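Local coordinates for protein endonuclease 2 (Arabidopsis thaliana, PDB 4CXP) that cuts RNA and single-stranded DNA, and less readily double-stranded DNA, to 5'-phosphate products with the help of divalent metal ions, at residues Lys26-Glu31 and Glu113-Val118; Ile12-Leu17 and Glu34-Ser39; Glu4-Ile9 and Leu40-Asp45. All coordinates share one frame; numbering follows the deposited sequence.

Interaction 1 (Lys26-Glu31 and Glu113-Val118). With NAG (2-acetamido-2-deoxy-beta-D-glucopyranose), chain C.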
loop_
_atom_site.group_PDB
_atom_site.type_symbol
_atom_site.label_atom_id
_atom_site.label_comp_id
_atom_site.label_asym_id
_atom_site.label_seq_id
_atom_site.Cartn_x
_atom_site.Cartn_y
_atom_site.Cartn_z
ATOM N N LYS A 26 -7.110 1.100 19.395
ATOM C CA LYS A 26 -6.414 0.910 20.672
ATOM C C LYS A 26 -6.819 -0.426 21.318
ATOM O O LYS A 26 -5.976 -1.137 21.875
ATOM C CB LYS A 26 -6.652 2.090 21.614
ATOM C CG LYS A 26 -5.982 3.415 21.188
ATOM C CD LYS A 26 -4.454 3.429 21.089
ATOM C CE LYS A 26 -3.941 4.807 20.680
ATOM N NZ LYS A 26 -2.461 4.943 20.658
ATOM N N GLU A 27 -8.102 -0.774 21.231
ATOM C CA GLU A 27 -8.614 -2.008 21.830
ATOM C C GLU A 27 -8.138 -3.262 21.093
ATOM O O GLU A 27 -7.893 -4.289 21.714
ATOM C CB GLU A 27 -10.137 -1.977 21.875
ATOM C CG GLU A 27 -10.663 -0.935 22.862
ATOM C CD GLU A 27 -12.135 -0.604 22.717
ATOM O OE1 GLU A 27 -12.761 -0.992 21.714
ATOM O OE2 GLU A 27 -12.680 0.079 23.611
ATOM N N LEU A 28 -8.028 -3.192 19.773
ATOM C CA LEU A 28 -7.662 -4.347 18.959
ATOM C C LEU A 28 -6.162 -4.612 18.900
ATOM O O LEU A 28 -5.742 -5.740 18.646
ATOM C CB LEU A 28 -8.233 -4.204 17.552
ATOM C CG LEU A 28 -9.732 -4.459 17.448
ATOM C CD1 LEU A 28 -10.267 -3.994 16.104
ATOM C CD2 LEU A 28 -10.030 -5.933 17.669
ATOM N N LEU A 29 -5.336 -3.598 19.107
ATOM C CA LEU A 29 -3.903 -3.818 19.064
ATOM C C LEU A 29 -3.433 -4.591 20.296
ATOM O O LEU A 29 -3.914 -4.361 21.392
ATOM C CB LEU A 29 -3.142 -2.504 19.002
ATOM C CG LEU A 29 -3.193 -1.714 17.699
ATOM C CD1 LEU A 29 -2.596 -0.322 17.881
ATOM C CD2 LEU A 29 -2.461 -2.455 16.596
ATOM N N PRO A 30 -2.447 -5.475 20.125
ATOM C CA PRO A 30 -1.893 -6.119 21.320
ATOM C C PRO A 30 -1.083 -5.154 22.151
ATOM O O PRO A 30 -0.586 -4.158 21.642
ATOM C CB PRO A 30 -0.989 -7.197 20.761
ATOM C CG PRO A 30 -0.572 -6.677 19.450
ATOM C CD PRO A 30 -1.732 -5.868 18.905
ATOM N N GLU A 31 -0.940 -5.480 23.430
ATOM C CA GLU A 31 -0.214 -4.635 24.379
ATOM C C GLU A 31 1.185 -4.310 23.875
ATOM O O GLU A 31 1.650 -3.182 24.034
ATOM C CB GLU A 31 -0.124 -5.314 25.752
ATOM N N GLU A 113 -6.161 -9.717 13.798
ATOM C CA GLU A 113 -5.640 -10.064 12.477
ATOM C C GLU A 113 -6.350 -9.271 11.392
ATOM O O GLU A 113 -5.702 -8.783 10.470
ATOM C CB GLU A 113 -5.739 -11.563 12.188
ATOM C CG GLU A 113 -4.810 -12.391 13.052
ATOM C CD GLU A 113 -4.673 -13.852 12.648
ATOM O OE1 GLU A 113 -5.438 -14.337 11.780
ATOM O OE2 GLU A 113 -3.783 -14.523 13.223
ATOM N N ALA A 114 -7.667 -9.117 11.463
ATOM C CA ALA A 114 -8.364 -8.390 10.407
ATOM C C ALA A 114 -7.858 -6.947 10.318
ATOM O O ALA A 114 -7.666 -6.431 9.217
ATOM C CB ALA A 114 -9.866 -8.405 10.618
ATOM N N LEU A 115 -7.644 -6.301 11.463
ATOM C CA LEU A 115 -7.113 -4.936 11.476
ATOM C C LEU A 115 -5.730 -4.888 10.837
ATOM O O LEU A 115 -5.435 -3.994 10.037
ATOM C CB LEU A 115 -7.069 -4.410 12.918
ATOM C CG LEU A 115 -6.418 -3.038 13.068
ATOM C CD1 LEU A 115 -7.157 -1.942 12.285
ATOM C CD2 LEU A 115 -6.303 -2.692 14.545
ATOM N N LEU A 116 -4.866 -5.824 11.206
ATOM C CA LEU A 116 -3.506 -5.822 10.698
ATOM C C LEU A 116 -3.458 -6.142 9.211
ATOM O O LEU A 116 -2.644 -5.576 8.477
ATOM C CB LEU A 116 -2.630 -6.778 11.515
ATOM C CG LEU A 116 -2.518 -6.450 13.008
ATOM C CD1 LEU A 116 -1.582 -7.431 13.673
ATOM C CD2 LEU A 116 -2.055 -5.011 13.254
ATOM N N PHE A 117 -4.323 -7.038 8.764
ATOM C CA PHE A 117 -4.422 -7.336 7.345
ATOM C C PHE A 117 -4.962 -6.134 6.565
ATOM O O PHE A 117 -4.395 -5.760 5.553
ATOM C CB PHE A 117 -5.327 -8.552 7.098
ATOM C CG PHE A 117 -4.670 -9.898 7.283
ATOM C CD1 PHE A 117 -3.486 -10.220 6.631
ATOM C CD2 PHE A 117 -5.285 -10.882 8.060
ATOM C CE1 PHE A 117 -2.933 -11.480 6.740
ATOM C CE2 PHE A 117 -4.731 -12.142 8.173
ATOM C CZ PHE A 117 -3.560 -12.447 7.517
ATOM N N VAL A 118 -6.052 -5.519 7.015
ATOM C CA VAL A 118 -6.578 -4.447 6.222
ATOM C C VAL A 118 -5.587 -3.263 6.183
ATOM O O VAL A 118 -5.469 -2.600 5.151
ATOM C CB VAL A 118 -8.006 -4.111 6.667
ATOM C CG1 VAL A 118 -8.004 -3.187 7.861
ATOM C CG2 VAL A 118 -8.782 -3.538 5.510
HETATM C C1 NAG C . -5.406 -13.055 17.174
HETATM C C2 NAG C . -5.085 -13.884 18.397
HETATM C C3 NAG C . -3.767 -13.422 19.014
HETATM C C4 NAG C . -2.649 -13.432 17.976
HETATM C C5 NAG C . -3.082 -12.580 16.783
HETATM C C6 NAG C . -2.057 -12.580 15.652
HETATM C C7 NAG C . -6.975 -14.916 19.667
HETATM C C8 NAG C . -6.656 -16.262 19.098
HETATM N N2 NAG C . -6.223 -13.862 19.327
HETATM O O3 NAG C . -3.441 -14.220 20.136
HETATM O O4 NAG C . -1.513 -12.826 18.551
HETATM O O5 NAG C . -4.292 -13.066 16.283
HETATM O O6 NAG C . -1.962 -13.851 15.062
HETATM O O7 NAG C . -7.921 -14.832 20.479
#
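Leucines alone carry this contact, and the first of them, Leu28, meets its partner with the root of its side chain and not with its branch. The CB of Leu28 sits 3.9 Å from CD2 of Leu115, and the side chain of Leu28 also touches Tyr99 and Phe262. Leu115 reaches this place because its CG stands anti to the backbone N (chi1 175°), which points the branch out from helix 111-124 toward the end of helix 19-28. CD2 of Leu115 also comes within 4.4 Å of Leu29 CD2, and that methyl of Leu29 in turn lies 4.2 Å from CD2 of Leu116. One methyl of Leu115 therefore faces two successive residues at the point where the chain leaves the helix, since Leu29 is the first to abandon helical backbone angles. In the largely helical S1/P1 nuclease fold this packs the C-terminal end of helix 19-28 against helix 111-124, whose later turns supply the zinc ligands His120 and Asp124. Across the same junction the carbonyl of Leu28 accepts a hydrogen bond from the hydroxyl of Thr112. Glu113, on the same helix as Leu115, is turned to a sugar. The extended side chain of Glu113 brings OE2 to 2.7 Å from O6 of the N-acetylglucosamine, which donates the hydrogen bond, and Glu113 CG lies 3.3 Å from the sugar's ring oxygen O5. Tyr51 also hydrogen-bonds to OE2 of Glu113. This sugar belongs to a glycan carried by the protein itself, with Asn110, a known glycosylation site, close by, and Pro30 and Trp43 also border that glycan.

Interaction 2 (Ile12-Leu17 and Glu34-Ser39)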
loop_
_atom_site.group_PDB
_atom_site.type_symbol
_atom_site.label_atom_id
_atom_site.label_comp_id
_atom_site.label_asym_id
_atom_site.label_seq_id
_atom_site.Cartn_x
_atom_site.Cartn_y
_atom_site.Cartn_z
ATOM N N ILE A 12 0.307 8.021 9.051
ATOM C CA ILE A 12 -0.649 8.993 8.526
ATOM C C ILE A 12 -2.065 8.562 8.933
ATOM O O ILE A 12 -2.866 9.358 9.428
ATOM C CB ILE A 12 -0.523 9.138 6.997
ATOM C CG1 ILE A 12 0.803 9.810 6.648
ATOM C CG2 ILE A 12 -1.697 9.925 6.442
ATOM C CD1 ILE A 12 1.111 9.811 5.174
ATOM N N ALA A 13 -2.381 7.293 8.714
ATOM C CA ALA A 13 -3.726 6.837 8.975
ATOM C C ALA A 13 -4.115 7.002 10.429
ATOM O O ALA A 13 -5.215 7.468 10.743
ATOM C CB ALA A 13 -3.893 5.390 8.571
ATOM N N GLN A 14 -3.231 6.618 11.347
ATOM C CA GLN A 14 -3.660 6.581 12.740
ATOM C C GLN A 14 -3.963 7.989 13.250
ATOM O O GLN A 14 -4.869 8.177 14.045
ATOM C CB GLN A 14 -2.672 5.834 13.634
ATOM C CG GLN A 14 -3.219 5.604 15.045
ATOM C CD GLN A 14 -2.417 4.605 15.861
ATOM O OE1 GLN A 14 -1.262 4.307 15.540
ATOM N NE2 GLN A 14 -3.036 4.032 16.888
ATOM N N THR A 15 -3.258 8.988 12.744
ATOM C CA THR A 15 -3.506 10.367 13.140
ATOM C C THR A 15 -4.762 10.982 12.517
ATOM O O THR A 15 -5.183 12.043 12.947
ATOM C CB THR A 15 -2.284 11.281 12.908
ATOM O OG1 THR A 15 -2.016 11.377 11.513
ATOM C CG2 THR A 15 -1.075 10.758 13.648
ATOM N N ARG A 16 -5.375 10.297 11.560
ATOM C CA ARG A 16 -6.595 10.745 10.885
ATOM C C ARG A 16 -7.827 9.971 11.351
ATOM O O ARG A 16 -8.906 10.143 10.801
ATOM C CB ARG A 16 -6.439 10.630 9.375
ATOM C CG ARG A 16 -5.400 11.571 8.811
ATOM C CD ARG A 16 -5.297 11.420 7.304
ATOM N NE ARG A 16 -6.477 11.919 6.613
ATOM C CZ ARG A 16 -6.710 13.196 6.380
ATOM N NH1 ARG A 16 -5.828 14.130 6.727
ATOM N NH2 ARG A 16 -7.823 13.532 5.768
ATOM N N LEU A 17 -7.706 9.141 12.375
ATOM C CA LEU A 17 -8.849 8.398 12.873
ATOM C C LEU A 17 -9.759 9.310 13.681
ATOM O O LEU A 17 -9.304 10.182 14.425
ATOM C CB LEU A 17 -8.383 7.240 13.743
ATOM C CG LEU A 17 -7.544 6.182 13.031
ATOM C CD1 LEU A 17 -7.166 5.087 14.001
ATOM C CD2 LEU A 17 -8.255 5.627 11.812
ATOM N N GLU A 34 2.151 -1.053 22.020
ATOM C CA GLU A 34 2.226 0.213 22.737
ATOM C C GLU A 34 1.351 1.279 22.071
ATOM O O GLU A 34 1.709 2.449 22.015
ATOM C CB GLU A 34 3.692 0.656 22.897
ATOM C CG GLU A 34 4.527 -0.377 23.664
ATOM C CD GLU A 34 5.951 0.047 24.004
ATOM O OE1 GLU A 34 6.247 1.254 24.022
ATOM O OE2 GLU A 34 6.778 -0.850 24.272
ATOM N N GLY A 35 0.197 0.845 21.569
ATOM C CA GLY A 35 -0.789 1.740 21.001
ATOM C C GLY A 35 -0.544 2.171 19.566
ATOM O O GLY A 35 -1.356 2.909 19.008
ATOM N N ASP A 36 0.560 1.728 18.959
ATOM C CA ASP A 36 1.034 2.249 17.671
ATOM C C ASP A 36 0.747 1.255 16.552
ATOM O O ASP A 36 1.400 0.227 16.444
ATOM C CB ASP A 36 2.536 2.529 17.819
ATOM C CG ASP A 36 3.164 3.155 16.609
ATOM O OD1 ASP A 36 2.507 3.320 15.575
ATOM O OD2 ASP A 36 4.368 3.478 16.688
ATOM N N LEU A 37 -0.218 1.582 15.707
ATOM C CA LEU A 37 -0.591 0.724 14.603
ATOM C C LEU A 37 0.616 0.455 13.694
ATOM O O LEU A 37 0.803 -0.658 13.200
ATOM C CB LEU A 37 -1.730 1.373 13.804
ATOM C CG LEU A 37 -2.200 0.615 12.558
ATOM C CD1 LEU A 37 -2.744 -0.779 12.883
ATOM C CD2 LEU A 37 -3.242 1.456 11.846
ATOM N N SER A 38 1.421 1.483 13.452
ATOM C CA SER A 38 2.564 1.361 12.570
ATOM C C SER A 38 3.596 0.359 13.036
ATOM O O SER A 38 4.335 -0.147 12.225
ATOM C CB SER A 38 3.194 2.725 12.302
ATOM O OG SER A 38 3.991 3.173 13.366
ATOM N N SER A 39 3.596 -0.009 14.304
ATOM C CA SER A 39 4.538 -1.013 14.785
ATOM C C SER A 39 4.216 -2.412 14.268
ATOM O O SER A 39 5.059 -3.277 14.331
ATOM C CB SER A 39 4.601 -1.021 16.291
ATOM O OG SER A 39 3.445 -1.584 16.838
HETATM O O HOH W 1 0.425 4.241 13.487
#
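The side-chain amide of Gln14 takes hold of the loop backbone through both of its ends. Gln14 OE1 accepts a hydrogen bond from Leu37 N at 2.9 Å, nearly straight at 160°, with the donor lifted 32° from the plane of the side-chain carbonyl. Gln14 NE2 gives a hydrogen to Gly35 O, also at 2.9 Å; this bond is more bent, yet NE2 lies in the plane of the Gly35 carbonyl. Two partners on one flat group fix its rotation and settle which end is oxygen and which nitrogen. A bound water adds to the grip: it is hydrogen-bonded to Gln14 OE1 at 2.7 Å and accepts from Ser38 N at 2.9 Å. The reach across comes from a straight chain, with CG of Gln14 anti to its own nitrogen (chi1 -171°) and the atoms beyond fully extended. The receiving loop is braced internally. Asp36 OD1 takes a hydrogen bond from Ser38 OG at 2.7 Å, and Asp36 O accepts from both the hydroxyl and the backbone N of Ser39, which secures the short 3-10 segment 37-39. Beyond the bonds, Gln14 OE1 also lies 3.4 Å from Leu37 CB, the two side chains crossing obliquely, while Val25 and Lys26 of helix 19-28 touch Gln14. A leucine in place of Gln14 would probably leave Leu37 N without its acceptor and Gly35 O with Lys26 NZ but no amide donor, setting this bend of the loop free to shift. One neutral amide, paired with a backbone donor and a backbone acceptor, thus joins the end of helix 3-15 to the loop without a charged group in either cross-contact bond.

Interaction 3 (Glu4-Ile9 and Leu40-Asp45). With ZN (zinc ion), chain G; ZN (zinc ion), chain E; SO4 (sulfate ion), chain K.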
loop_
_atom_site.group_PDB
_atom_site.type_symbol
_atom_site.label_atom_id
_atom_site.label_comp_id
_atom_site.label_asym_id
_atom_site.label_seq_id
_atom_site.Cartn_x
_atom_site.Cartn_y
_atom_site.Cartn_z
ATOM N N GLU A 4 9.340 0.811 5.446
ATOM C CA GLU A 4 9.190 2.255 5.545
ATOM C C GLU A 4 7.854 2.708 4.953
ATOM O O GLU A 4 7.172 3.559 5.527
ATOM C CB GLU A 4 10.350 2.973 4.845
ATOM C CG GLU A 4 11.735 2.612 5.377
ATOM C CD GLU A 4 12.356 1.348 4.772
ATOM O OE1 GLU A 4 11.738 0.663 3.907
ATOM O OE2 GLU A 4 13.512 1.053 5.153
ATOM N N GLY A 5 7.487 2.169 3.796
ATOM C CA GLY A 5 6.240 2.570 3.174
ATOM C C GLY A 5 5.041 2.255 4.041
ATOM O O GLY A 5 4.143 3.081 4.190
ATOM N N HIS A 6 4.987 1.039 4.593
ATOM C CA HIS A 6 3.872 0.696 5.478
ATOM C C HIS A 6 3.842 1.548 6.732
ATOM O O HIS A 6 2.778 1.924 7.209
ATOM C CB HIS A 6 3.876 -0.788 5.843
ATOM C CG HIS A 6 3.505 -1.651 4.690
ATOM N ND1 HIS A 6 2.212 -1.740 4.224
ATOM C CD2 HIS A 6 4.259 -2.387 3.849
ATOM C CE1 HIS A 6 2.203 -2.506 3.142
ATOM N NE2 HIS A 6 3.431 -2.919 2.892
ATOM N N GLU A 7 5.014 1.829 7.302
ATOM C CA GLU A 7 5.055 2.668 8.493
ATOM C C GLU A 7 4.488 4.052 8.198
ATOM O O GLU A 7 3.718 4.585 8.988
ATOM C CB GLU A 7 6.472 2.799 9.046
ATOM C CG GLU A 7 6.958 1.597 9.815
ATOM C CD GLU A 7 8.367 1.790 10.336
ATOM O OE1 GLU A 7 9.111 2.645 9.803
ATOM O OE2 GLU A 7 8.744 1.072 11.268
ATOM N N ILE A 8 4.885 4.638 7.077
ATOM C CA ILE A 8 4.397 5.938 6.693
ATOM C C ILE A 8 2.881 5.933 6.546
ATOM O O ILE A 8 2.185 6.810 7.061
ATOM C CB ILE A 8 5.096 6.427 5.396
ATOM C CG1 ILE A 8 6.582 6.734 5.657
ATOM C CG2 ILE A 8 4.373 7.613 4.787
ATOM C CD1 ILE A 8 7.429 6.841 4.413
ATOM N N ILE A 9 2.365 4.952 5.806
ATOM C CA ILE A 9 0.936 4.861 5.577
ATOM C C ILE A 9 0.182 4.741 6.893
ATOM O O ILE A 9 -0.814 5.423 7.115
ATOM C CB ILE A 9 0.645 3.693 4.608
ATOM C CG1 ILE A 9 1.097 4.101 3.198
ATOM C CG2 ILE A 9 -0.821 3.286 4.628
ATOM C CD1 ILE A 9 1.073 2.985 2.192
ATOM N N LEU A 40 3.011 -2.617 13.732
ATOM C CA LEU A 40 2.572 -3.923 13.241
ATOM C C LEU A 40 2.105 -3.898 11.781
ATOM O O LEU A 40 1.499 -4.836 11.298
ATOM C CB LEU A 40 1.455 -4.457 14.119
ATOM C CG LEU A 40 1.935 -4.994 15.461
ATOM C CD1 LEU A 40 0.740 -5.243 16.361
ATOM C CD2 LEU A 40 2.742 -6.282 15.293
ATOM N N CYS A 41 2.436 -2.838 11.070
ATOM C CA CYS A 41 1.914 -2.770 9.691
ATOM C C CYS A 41 2.710 -3.605 8.687
ATOM O O CYS A 41 2.314 -3.652 7.532
ATOM C CB CYS A 41 1.673 -1.323 9.213
ATOM S SG CYS A 41 0.132 -0.691 9.927
ATOM N N LEU A 42 3.729 -4.335 9.140
ATOM C CA LEU A 42 4.402 -5.378 8.347
ATOM C C LEU A 42 4.064 -6.798 8.818
ATOM O O LEU A 42 4.532 -7.768 8.222
ATOM C CB LEU A 42 5.928 -5.179 8.315
ATOM C CG LEU A 42 6.631 -5.344 6.966
ATOM C CD1 LEU A 42 6.155 -4.392 5.903
ATOM C CD2 LEU A 42 8.127 -5.193 7.173
ATOM N N TRP A 43 3.216 -6.930 9.832
ATOM C CA TRP A 43 2.859 -8.249 10.338
ATOM C C TRP A 43 2.359 -9.155 9.224
ATOM O O TRP A 43 2.743 -10.316 9.153
ATOM C CB TRP A 43 1.802 -8.132 11.444
ATOM C CG TRP A 43 1.255 -9.442 11.889
ATOM C CD1 TRP A 43 1.771 -10.270 12.840
ATOM C CD2 TRP A 43 0.072 -10.085 11.395
ATOM N NE1 TRP A 43 0.998 -11.392 12.961
ATOM C CE2 TRP A 43 -0.056 -11.304 12.092
ATOM C CE3 TRP A 43 -0.893 -9.746 10.446
ATOM C CZ2 TRP A 43 -1.092 -12.186 11.859
ATOM C CZ3 TRP A 43 -1.913 -10.637 10.193
ATOM C CH2 TRP A 43 -2.013 -11.838 10.910
ATOM N N ALA A 44 1.551 -8.632 8.309
ATOM C CA ALA A 44 1.019 -9.493 7.268
ATOM C C ALA A 44 2.130 -10.118 6.427
ATOM O O ALA A 44 2.024 -11.253 5.975
ATOM C CB ALA A 44 0.044 -8.751 6.383
ATOM N N ASP A 45 3.193 -9.365 6.165
ATOM C CA ASP A 45 4.302 -9.945 5.408
ATOM C C ASP A 45 4.968 -11.105 6.158
ATOM O O ASP A 45 5.473 -12.017 5.515
ATOM C CB ASP A 45 5.358 -8.896 5.061
ATOM C CG ASP A 45 5.059 -8.105 3.830
ATOM O OD1 ASP A 45 4.108 -8.378 3.092
ATOM O OD2 ASP A 45 5.834 -7.154 3.618
HETATM ZN ZN ZN G . 4.051 -3.903 1.246
HETATM ZN ZN ZN E . 2.721 -7.177 1.555
HETATM S S SO4 K . 3.426 -13.237 15.291
HETATM O O1 SO4 K . 4.044 -12.908 14.001
HETATM O O2 SO4 K . 3.734 -14.650 15.608
HETATM O O3 SO4 K . 1.967 -13.054 15.237
HETATM O O4 SO4 K . 3.987 -12.367 16.345
#
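The side chains of His6 and Leu42 cross at about a right angle, and the CD1 methyl of Leu42 comes to 3.4 Å from CD2 of the His6 ring. Cys41 approaches the root of the same histidine, the carbonyl oxygen of Cys41 lying 3.7 Å from His6 CB. With CG of His6 anti to its carbonyl carbon (chi1 -71°), the ring extends from helix 3-15 and directs NE2 at a zinc ion, 2.0 Å away. Leu40 to Trp43 form a type I beta turn, and its continuation delivers Asp45, whose OD1 binds a second zinc at 2.4 Å. The pair of ions is the close zinc pair of an S1/P1 nuclease trinuclear site: Asp124 spans them, Trp1 O shares the ion of His6, and His58 and His120 share that of Asp45. Asp45 is also probably important for catalysis, judging by related enzymes. The turn takes part in the second shell too, since Cys41 O accepts a hydrogen bond from ND1 of His120, whose ring stacks on His6. Cys41 is further tied to helix 3-15 by its disulfide to Cys10. Trp43 takes no part in the His6 contact; with CG anti to the backbone N (chi1 173°), its indole lies against helix 111-124, meeting Phe117 edge to face. At the indole's edge, near its plane, Trp43 NE1 donates a hydrogen bond to O3 of a sulfate at 3.0 Å and 155°. Arg46 and Arg50 also hydrogen-bond to this sulfate, which is probably a component of the crystallisation solution.

The loop between helix 19-28 and strand 60-62 links all three contacts: residues 29-31 of interaction 1 begin it, its 34-39 part meets helix 3-15 in interaction 2, and its 40-45 part meets the same helix, nearer its start, in interaction 3. Interaction 3 is buried and lies nearest the centre of the chain, where van der Waals contact between the segments accompanies zinc ligands on both. Interaction 2 is partly buried and relies on amide-to-backbone bonds, while interaction 1, buried but farther out and beside a glycan, is apolar. Leu29 of interaction 1 packs on Gly35 and Leu37, and Trp43 of interaction 3 rests on Glu113, Leu116 and Phe117, joining helix 111-124 to the loop.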